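Local coordinates for Oxidored_FMN domain-containing protein (PDB 6L6J) that acts as an amine oxidase on 6-hydroxypseudooxynicotine and carries FMN, a [4Fe-4S] cluster and a bound ADP, at residues A[122-126]-A[186-190]; A[479-483]-A[645-649]; A[583-587]-A[597-601]. All coordinates share one frame; numbering follows the deposited sequence.

Contact 1. Residues A[122-126]-A[186-190]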
loop_
_atom_site.group_PDB
_atom_site.type_symbol
_atom_site.label_atom_id
_atom_site.label_comp_id
_atom_site.label_asym_id
_atom_site.label_seq_id
_atom_site.Cartn_x
_atom_site.Cartn_y
_atom_site.Cartn_z
ATOM N N SER A 122 -9.688 -27.386 1.016
ATOM C CA SER A 122 -10.970 -26.722 0.698
ATOM C C SER A 122 -12.105 -27.592 1.227
ATOM O O SER A 122 -11.931 -28.819 1.286
ATOM C CB SER A 122 -11.099 -26.498 -0.786
ATOM O OG SER A 122 -12.364 -25.931 -1.133
ATOM N N PRO A 123 -13.272 -26.997 1.598
ATOM C CA PRO A 123 -14.491 -27.762 1.849
ATOM C C PRO A 123 -14.791 -28.655 0.639
ATOM O O PRO A 123 -15.222 -29.783 0.848
ATOM C CB PRO A 123 -15.596 -26.701 2.017
ATOM C CG PRO A 123 -14.994 -25.408 1.482
ATOM C CD PRO A 123 -13.506 -25.551 1.740
ATOM N N THR A 124 -14.517 -28.133 -0.571
ATOM C CA THR A 124 -14.841 -28.744 -1.886
ATOM C C THR A 124 -13.760 -28.359 -2.901
ATOM O O THR A 124 -13.394 -27.158 -2.934
ATOM C CB THR A 124 -16.245 -28.314 -2.333
ATOM O OG1 THR A 124 -17.122 -28.723 -1.272
ATOM C CG2 THR A 124 -16.670 -28.901 -3.667
ATOM N N THR A 125 -13.286 -29.335 -3.696
ATOM C CA THR A 125 -12.124 -29.177 -4.613
ATOM C C THR A 125 -12.365 -28.019 -5.577
ATOM O O THR A 125 -13.454 -27.903 -6.159
ATOM C CB THR A 125 -11.800 -30.424 -5.438
ATOM O OG1 THR A 125 -11.485 -31.469 -4.534
ATOM C CG2 THR A 125 -10.589 -30.272 -6.332
ATOM N N LYS A 126 -11.327 -27.220 -5.746
ATOM C CA LYS A 126 -11.233 -26.170 -6.780
ATOM C C LYS A 126 -9.759 -25.776 -6.871
ATOM O O LYS A 126 -9.018 -26.071 -5.911
ATOM C CB LYS A 126 -12.122 -24.989 -6.394
ATOM C CG LYS A 126 -11.716 -24.234 -5.129
ATOM C CD LYS A 126 -12.478 -22.944 -4.907
ATOM C CE LYS A 126 -12.582 -22.041 -6.128
ATOM N NZ LYS A 126 -11.280 -21.476 -6.554
ATOM N N VAL A 186 -18.329 -21.686 -2.356
ATOM C CA VAL A 186 -17.151 -22.593 -2.222
ATOM C C VAL A 186 -17.564 -23.894 -1.525
ATOM O O VAL A 186 -17.132 -24.970 -1.985
ATOM C CB VAL A 186 -15.982 -21.938 -1.452
ATOM C CG1 VAL A 186 -14.709 -22.736 -1.628
ATOM C CG2 VAL A 186 -15.743 -20.483 -1.833
ATOM N N ASN A 187 -18.281 -23.803 -0.402
ATOM C CA ASN A 187 -18.725 -25.001 0.351
ATOM C C ASN A 187 -19.892 -25.623 -0.422
ATOM O O ASN A 187 -20.897 -24.901 -0.635
ATOM C CB ASN A 187 -19.069 -24.669 1.802
ATOM C CG ASN A 187 -19.204 -25.904 2.665
ATOM O OD1 ASN A 187 -19.318 -27.008 2.146
ATOM N ND2 ASN A 187 -19.194 -25.740 3.979
ATOM N N LYS A 188 -19.726 -26.869 -0.889
ATOM C CA LYS A 188 -20.774 -27.656 -1.603
ATOM C C LYS A 188 -21.004 -28.976 -0.862
ATOM O O LYS A 188 -21.611 -29.887 -1.448
ATOM C CB LYS A 188 -20.375 -27.955 -3.054
ATOM C CG LYS A 188 -20.102 -26.733 -3.929
ATOM C CD LYS A 188 -21.314 -25.914 -4.250
ATOM C CE LYS A 188 -20.965 -24.478 -4.589
ATOM N NZ LYS A 188 -22.153 -23.687 -5.002
ATOM N N ARG A 189 -20.554 -29.046 0.387
ATOM C CA ARG A 189 -20.564 -30.290 1.184
ATOM C C ARG A 189 -22.006 -30.647 1.564
ATOM O O ARG A 189 -22.880 -29.729 1.623
ATOM C CB ARG A 189 -19.700 -30.102 2.432
ATOM C CG ARG A 189 -18.229 -29.810 2.162
ATOM C CD ARG A 189 -17.501 -29.612 3.465
ATOM N NE ARG A 189 -17.341 -30.873 4.191
ATOM C CZ ARG A 189 -16.263 -31.652 4.159
ATOM N NH1 ARG A 189 -15.216 -31.333 3.417
ATOM N NH2 ARG A 189 -16.243 -32.768 4.861
ATOM N N THR A 190 -22.237 -31.932 1.850
ATOM C CA THR A 190 -23.565 -32.486 2.241
ATOM C C THR A 190 -23.514 -33.132 3.636
ATOM O O THR A 190 -24.523 -33.783 3.999
ATOM C CB THR A 190 -24.037 -33.469 1.163
ATOM O OG1 THR A 190 -23.071 -34.518 1.103
ATOM C CG2 THR A 190 -24.180 -32.822 -0.198
#

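Contact 2. Residues A[479-483]-A[645-649]. With ADP (adenosine-5'-diphosphate), chain D.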
loop_
_atom_site.group_PDB
_atom_site.type_symbol
_atom_site.label_atom_id
_atom_site.label_comp_id
_atom_site.label_asym_id
_atom_site.label_seq_id
_atom_site.Cartn_x
_atom_site.Cartn_y
_atom_site.Cartn_z
ATOM N N VAL A 479 21.113 17.394 -7.865
ATOM C CA VAL A 479 20.273 17.729 -9.049
ATOM C C VAL A 479 19.084 16.769 -9.033
ATOM O O VAL A 479 19.333 15.544 -9.099
ATOM C CB VAL A 479 21.029 17.655 -10.396
ATOM C CG1 VAL A 479 20.160 18.147 -11.537
ATOM C CG2 VAL A 479 22.346 18.422 -10.394
ATOM N N ALA A 480 17.859 17.318 -9.006
ATOM C CA ALA A 480 16.594 16.560 -8.940
ATOM C C ALA A 480 15.594 17.094 -9.974
ATOM O O ALA A 480 14.395 17.205 -9.639
ATOM C CB ALA A 480 16.070 16.654 -7.537
ATOM N N THR A 481 16.048 17.303 -11.208
ATOM C CA THR A 481 15.362 18.077 -12.276
ATOM C C THR A 481 14.275 17.259 -12.997
ATOM O O THR A 481 13.699 17.778 -13.990
ATOM C CB THR A 481 16.413 18.648 -13.229
ATOM O OG1 THR A 481 17.234 17.583 -13.696
ATOM C CG2 THR A 481 17.297 19.672 -12.549
ATOM N N GLY A 482 13.936 16.070 -12.492
ATOM C CA GLY A 482 12.761 15.302 -12.945
ATOM C C GLY A 482 12.857 14.843 -14.395
ATOM O O GLY A 482 13.975 14.765 -14.936
ATOM N N ALA A 483 11.712 14.535 -15.013
ATOM C CA ALA A 483 11.627 13.951 -16.371
ATOM C C ALA A 483 10.414 14.524 -17.115
ATOM O O ALA A 483 9.743 15.385 -16.562
ATOM C CB ALA A 483 11.559 12.446 -16.267
ATOM N N GLY A 645 16.410 10.782 -8.382
ATOM C CA GLY A 645 15.008 10.738 -8.827
ATOM C C GLY A 645 14.864 10.555 -10.326
ATOM O O GLY A 645 15.728 9.881 -10.944
ATOM N N ASP A 646 13.794 11.109 -10.902
ATOM C CA ASP A 646 13.405 10.864 -12.316
ATOM C C ASP A 646 14.519 11.374 -13.234
ATOM O O ASP A 646 14.693 10.830 -14.334
ATOM C CB ASP A 646 12.058 11.514 -12.647
ATOM C CG ASP A 646 10.870 10.924 -11.907
ATOM O OD1 ASP A 646 10.839 9.697 -11.675
ATOM O OD2 ASP A 646 10.002 11.708 -11.554
ATOM N N CYS A 647 15.259 12.383 -12.783
ATOM C CA CYS A 647 16.398 12.977 -13.530
ATOM C C CYS A 647 17.537 11.954 -13.586
ATOM O O CYS A 647 18.258 11.956 -14.609
ATOM C CB CYS A 647 16.737 14.357 -12.958
ATOM S SG CYS A 647 18.413 14.608 -12.324
ATOM N N LEU A 648 17.675 11.084 -12.574
ATOM C CA LEU A 648 18.600 9.903 -12.617
ATOM C C LEU A 648 17.932 8.788 -13.415
ATOM O O LEU A 648 18.526 8.351 -14.386
ATOM C CB LEU A 648 18.950 9.420 -11.208
ATOM C CG LEU A 648 19.858 8.187 -11.131
ATOM C CD1 LEU A 648 21.213 8.444 -11.788
ATOM C CD2 LEU A 648 20.056 7.737 -9.688
ATOM N N GLY A 649 16.712 8.387 -13.028
ATOM C CA GLY A 649 15.911 7.393 -13.771
ATOM C C GLY A 649 14.442 7.498 -13.442
ATOM O O GLY A 649 14.110 7.603 -12.247
HETATM P PB ADP D . 11.255 13.971 -9.268
HETATM O O1B ADP D . 11.277 14.849 -8.039
HETATM O O2B ADP D . 10.224 12.845 -9.194
HETATM O O3B ADP D . 12.630 13.486 -9.653
HETATM P PA ADP D . 9.891 16.146 -10.681
HETATM O O1A ADP D . 8.787 15.998 -9.688
HETATM O O2A ADP D . 9.552 16.215 -12.123
HETATM O O3A ADP D . 10.853 14.893 -10.516
HETATM O "O5'" ADP D . 10.844 17.373 -10.246
HETATM C "C5'" ADP D . 11.534 18.199 -11.214
HETATM C "C4'" ADP D . 11.348 19.653 -10.858
HETATM O "O4'" ADP D . 12.601 20.351 -11.095
HETATM C "C3'" ADP D . 10.299 20.409 -11.694
HETATM O "O3'" ADP D . 9.621 21.422 -10.961
HETATM C "C2'" ADP D . 11.179 21.021 -12.790
HETATM O "O2'" ADP D . 10.590 22.071 -13.531
HETATM C "C1'" ADP D . 12.341 21.470 -11.910
HETATM N N9 ADP D . 13.540 21.872 -12.646
HETATM C C8 ADP D . 14.058 21.319 -13.795
HETATM N N7 ADP D . 15.136 21.928 -14.220
HETATM C C5 ADP D . 15.332 22.964 -13.308
HETATM C C6 ADP D . 16.311 23.979 -13.198
HETATM N N6 ADP D . 17.329 24.120 -14.036
HETATM N N1 ADP D . 16.214 24.845 -12.159
HETATM C C2 ADP D . 15.200 24.694 -11.300
HETATM N N3 ADP D . 14.234 23.780 -11.299
HETATM C C4 ADP D . 14.354 22.935 -12.334
HETATM O O HOH W 1 9.383 13.880 -13.449
#

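Contact 3. Residues A[583-587]-A[597-601]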
loop_
_atom_site.group_PDB
_atom_site.type_symbol
_atom_site.label_atom_id
_atom_site.label_comp_id
_atom_site.label_asym_id
_atom_site.label_seq_id
_atom_site.Cartn_x
_atom_site.Cartn_y
_atom_site.Cartn_z
ATOM N N VAL A 583 -7.212 -4.643 -25.435
ATOM C CA VAL A 583 -6.002 -5.299 -24.856
ATOM C C VAL A 583 -5.282 -6.170 -25.892
ATOM O O VAL A 583 -5.774 -6.323 -27.025
ATOM C CB VAL A 583 -6.384 -6.098 -23.608
ATOM C CG1 VAL A 583 -6.878 -5.136 -22.519
ATOM C CG2 VAL A 583 -7.394 -7.206 -23.909
ATOM N N GLY A 584 -4.105 -6.684 -25.501
ATOM C CA GLY A 584 -3.186 -7.449 -26.370
ATOM C C GLY A 584 -3.108 -6.872 -27.775
ATOM O O GLY A 584 -3.060 -7.680 -28.730
ATOM N N THR A 585 -3.064 -5.543 -27.889
ATOM C CA THR A 585 -3.139 -4.796 -29.164
ATOM C C THR A 585 -2.063 -3.710 -29.184
ATOM O O THR A 585 -1.971 -2.931 -28.216
ATOM C CB THR A 585 -4.533 -4.179 -29.399
ATOM O OG1 THR A 585 -5.510 -5.208 -29.535
ATOM C CG2 THR A 585 -4.622 -3.360 -30.662
ATOM N N ALA A 586 -1.297 -3.651 -30.276
ATOM C CA ALA A 586 -0.267 -2.617 -30.526
ATOM C C ALA A 586 -0.715 -1.709 -31.679
ATOM O O ALA A 586 -1.496 -2.159 -32.560
ATOM C CB ALA A 586 1.054 -3.277 -30.826
ATOM N N ILE A 587 -0.194 -0.482 -31.688
ATOM C CA ILE A 587 -0.366 0.495 -32.792
ATOM C C ILE A 587 0.735 0.271 -33.835
ATOM O O ILE A 587 1.928 0.403 -33.480
ATOM C CB ILE A 587 -0.354 1.918 -32.218
ATOM C CG1 ILE A 587 -1.618 2.164 -31.394
ATOM C CG2 ILE A 587 -0.190 2.944 -33.325
ATOM C CD1 ILE A 587 -1.722 3.557 -30.824
ATOM N N VAL A 597 -3.986 -0.794 -36.067
ATOM C CA VAL A 597 -3.553 -1.608 -34.901
ATOM C C VAL A 597 -3.394 -3.067 -35.342
ATOM O O VAL A 597 -3.938 -3.455 -36.368
ATOM C CB VAL A 597 -4.526 -1.468 -33.716
ATOM C CG1 VAL A 597 -4.757 -0.017 -33.335
ATOM C CG2 VAL A 597 -5.844 -2.171 -33.968
ATOM N N SER A 598 -2.661 -3.834 -34.555
ATOM C CA SER A 598 -2.380 -5.274 -34.745
ATOM C C SER A 598 -2.624 -5.979 -33.408
ATOM O O SER A 598 -2.150 -5.443 -32.388
ATOM C CB SER A 598 -0.960 -5.450 -35.223
ATOM O OG SER A 598 -0.656 -6.818 -35.369
ATOM N N ARG A 599 -3.350 -7.102 -33.405
ATOM C CA ARG A 599 -3.444 -7.992 -32.220
ATOM C C ARG A 599 -2.152 -8.811 -32.106
ATOM O O ARG A 599 -1.744 -9.390 -33.116
ATOM C CB ARG A 599 -4.673 -8.895 -32.316
ATOM C CG ARG A 599 -5.220 -9.317 -30.958
ATOM C CD ARG A 599 -6.611 -9.878 -31.095
ATOM N NE ARG A 599 -6.600 -11.000 -32.012
ATOM C CZ ARG A 599 -7.676 -11.672 -32.402
ATOM N NH1 ARG A 599 -8.887 -11.346 -31.976
ATOM N NH2 ARG A 599 -7.531 -12.683 -33.238
ATOM N N LEU A 600 -1.530 -8.837 -30.922
ATOM C CA LEU A 600 -0.209 -9.492 -30.704
ATOM C C LEU A 600 -0.310 -11.016 -30.897
ATOM O O LEU A 600 0.601 -11.569 -31.498
ATOM C CB LEU A 600 0.351 -9.090 -29.335
ATOM C CG LEU A 600 0.682 -7.601 -29.198
ATOM C CD1 LEU A 600 1.288 -7.282 -27.833
ATOM C CD2 LEU A 600 1.628 -7.136 -30.300
ATOM N N LEU A 601 -1.365 -11.681 -30.453
ATOM C CA LEU A 601 -1.406 -13.164 -30.494
ATOM C C LEU A 601 -1.244 -13.648 -31.935
ATOM O O LEU A 601 -0.567 -14.673 -32.123
ATOM C CB LEU A 601 -2.724 -13.678 -29.905
ATOM C CG LEU A 601 -2.865 -13.606 -28.386
ATOM C CD1 LEU A 601 -4.283 -13.975 -27.950
ATOM C CD2 LEU A 601 -1.842 -14.499 -27.689
#

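Contact 1. Residues A[122-126]-A[186-190]
R189 reaches across to P123 and gives the contact its charged bond: NH1 donates to the proline carbonyl O at 3.0 Å. The donor sits in the carbonyl plane on a lone pair, with a C=O...N angle of 128°, whereas P123 O lies 24° out of the guanidinium plane and the bond is bent. A long, flexible arginine suits the place because several acceptors must be served at once: NH1 is also bound to I140 O, and NH2 forms a salt bridge with D191. A second bond runs from the backbone N of K188 to T124 OG1 at 3.2 Å. With OG1 anti to the carbonyl carbon of T124 (chi1 -57°), the hydroxyl is turned to K188 N, while T124 CG2 lies across the lysine chain and touches K188 CB at 3.9 Å. Between these two bonds N187 shapes its own loop. Its OD1 accepts from R189 N at 3.0 Å, closing an Asx turn, and its ND2 is held by F181 O and Y193 O. The flat amide also offers a surface to proline, P123 CB lying 3.7 Å from N187 OD1. The rigid ring continues toward V186, P123 CG 4.1 Å from V186 CG1. At the outer end the aliphatic CD of K126 crosses V186 and meets the same CG1 at 4.0 Å. Both segments lie in the long connections that follow 99-105 and 166-171, adjacent strands of the eight-stranded parallel (TIM) barrel, so the contact joins two successive beta-alpha connections.

Contact 2. Residues A[479-483]-A[645-649]
V479, the last residue of strand 476-479, puts its CG1 4.0 Å from C647 SG, an apolar touch beside strand 641-643, with which this strand runs parallel. A480 turns its small methyl away from 645-649, toward A399 and the glycine-rich turn, while its carbonyl O lies against C5' of ADP. In T481 the two branches divide the work. At chi1 54° OG1 sits between backbone N and carbonyl carbon, where it passes C647 CB at 3.3 Å and is hydrogen-bonded to E622 O. The methyl CG2 goes to the nucleotide instead, 3.5 Å from N7 of the adenine. The sheet is that of a Rossmann-like nucleotide-binding domain, here holding ADP: A480, T481 and G482 resemble the ATG sequence of many flavoprotein reductases, and G645 with D646 resemble their Gly-Asp pair, both placed where the strands end at the diphosphate. G482 has positive phi, a conformation glycine adopts readily, and its CA lies close against the diphosphate, 3.1 Å from O3A of ADP. Its carbonyl O receives a CA-H...O contact from C647 CA at 3.3 Å, and G482 N packs against C647 CB. A483 is small enough for its CB to rest on D646 CB at 3.8 Å. Its N donates at 2.9 Å to a water that lies within bonding distance of D646 OD2 and O2A of ADP and has more acceptors in reach than protons to give. D646 holds the beta-phosphate more directly through its backbone N, which donates to O3B at 2.9 Å with an N-H...O angle of 155°. Its carboxylate is divided between partners, OD2 forming a salt bridge with R426 and OD1 accepting from G651 N.

Contact 3. Residues A[583-587]-A[597-601]
T585 lays its methyl against V597, CG2 lying 3.6 Å from V597 CB as the two side chains cross obliquely on one face of the hairpin. With OG1 beside the backbone N (chi1 -64°), CG2 stands anti to that N and takes the place against V597. OG1 is thereby turned back to its own segment, where it donates to V583 O at 2.8 Å from above the carbonyl plane. Beta-branched residues suit this strand pair, and I587 CG1 extends the apolar row by meeting V597 CG1 at 4.3 Å. On the face of A586 and S598 the side chains are small, and A586 CB is met by L600 CD2 at 3.9 Å. Between the two faces the antiparallel backbones are joined through a hydrogen-bonded pair, A586 N donating to S598 O and S598 N to A586 O, each at 2.9 Å. L600 N adds a nearly straight bond to G584 O, also 2.9 Å, just beyond the strand ends. G584 takes a left-handed helical conformation that glycine adopts easily, and the chain turns there. R599 passes its aliphatic CG by G584 O at 3.5 Å and carries its charge onward to a salt bridge with D602. Between outer strand 585-590 and central strand 594-599 of the three-stranded antiparallel sheet, main-chain bonds therefore set the register of the hairpin, and the side chains pack on its two faces.

Following the chain from the N terminus, contact 1 comes first: within the flavin-binding barrel it closes a loop between residues 126 and 186, tying together the segments after barrel strands 99-105 and 166-171. It ends long before contact 2 opens at 479. Contact 2 spans to 645 and joins neighbouring strand ends of the ADP-binding Rossmann-like sheet, so the chain between makes a long excursion, through the second alpha/beta domain, before returning with strand 641-643. Contact 3 falls within that excursion, where the hairpin of strands 585-590 and 594-599 folds on itself. None cross, and the centres of contacts 1 and 2 are about 53 Å apart, those of contacts 2 and 3 about 32 Å.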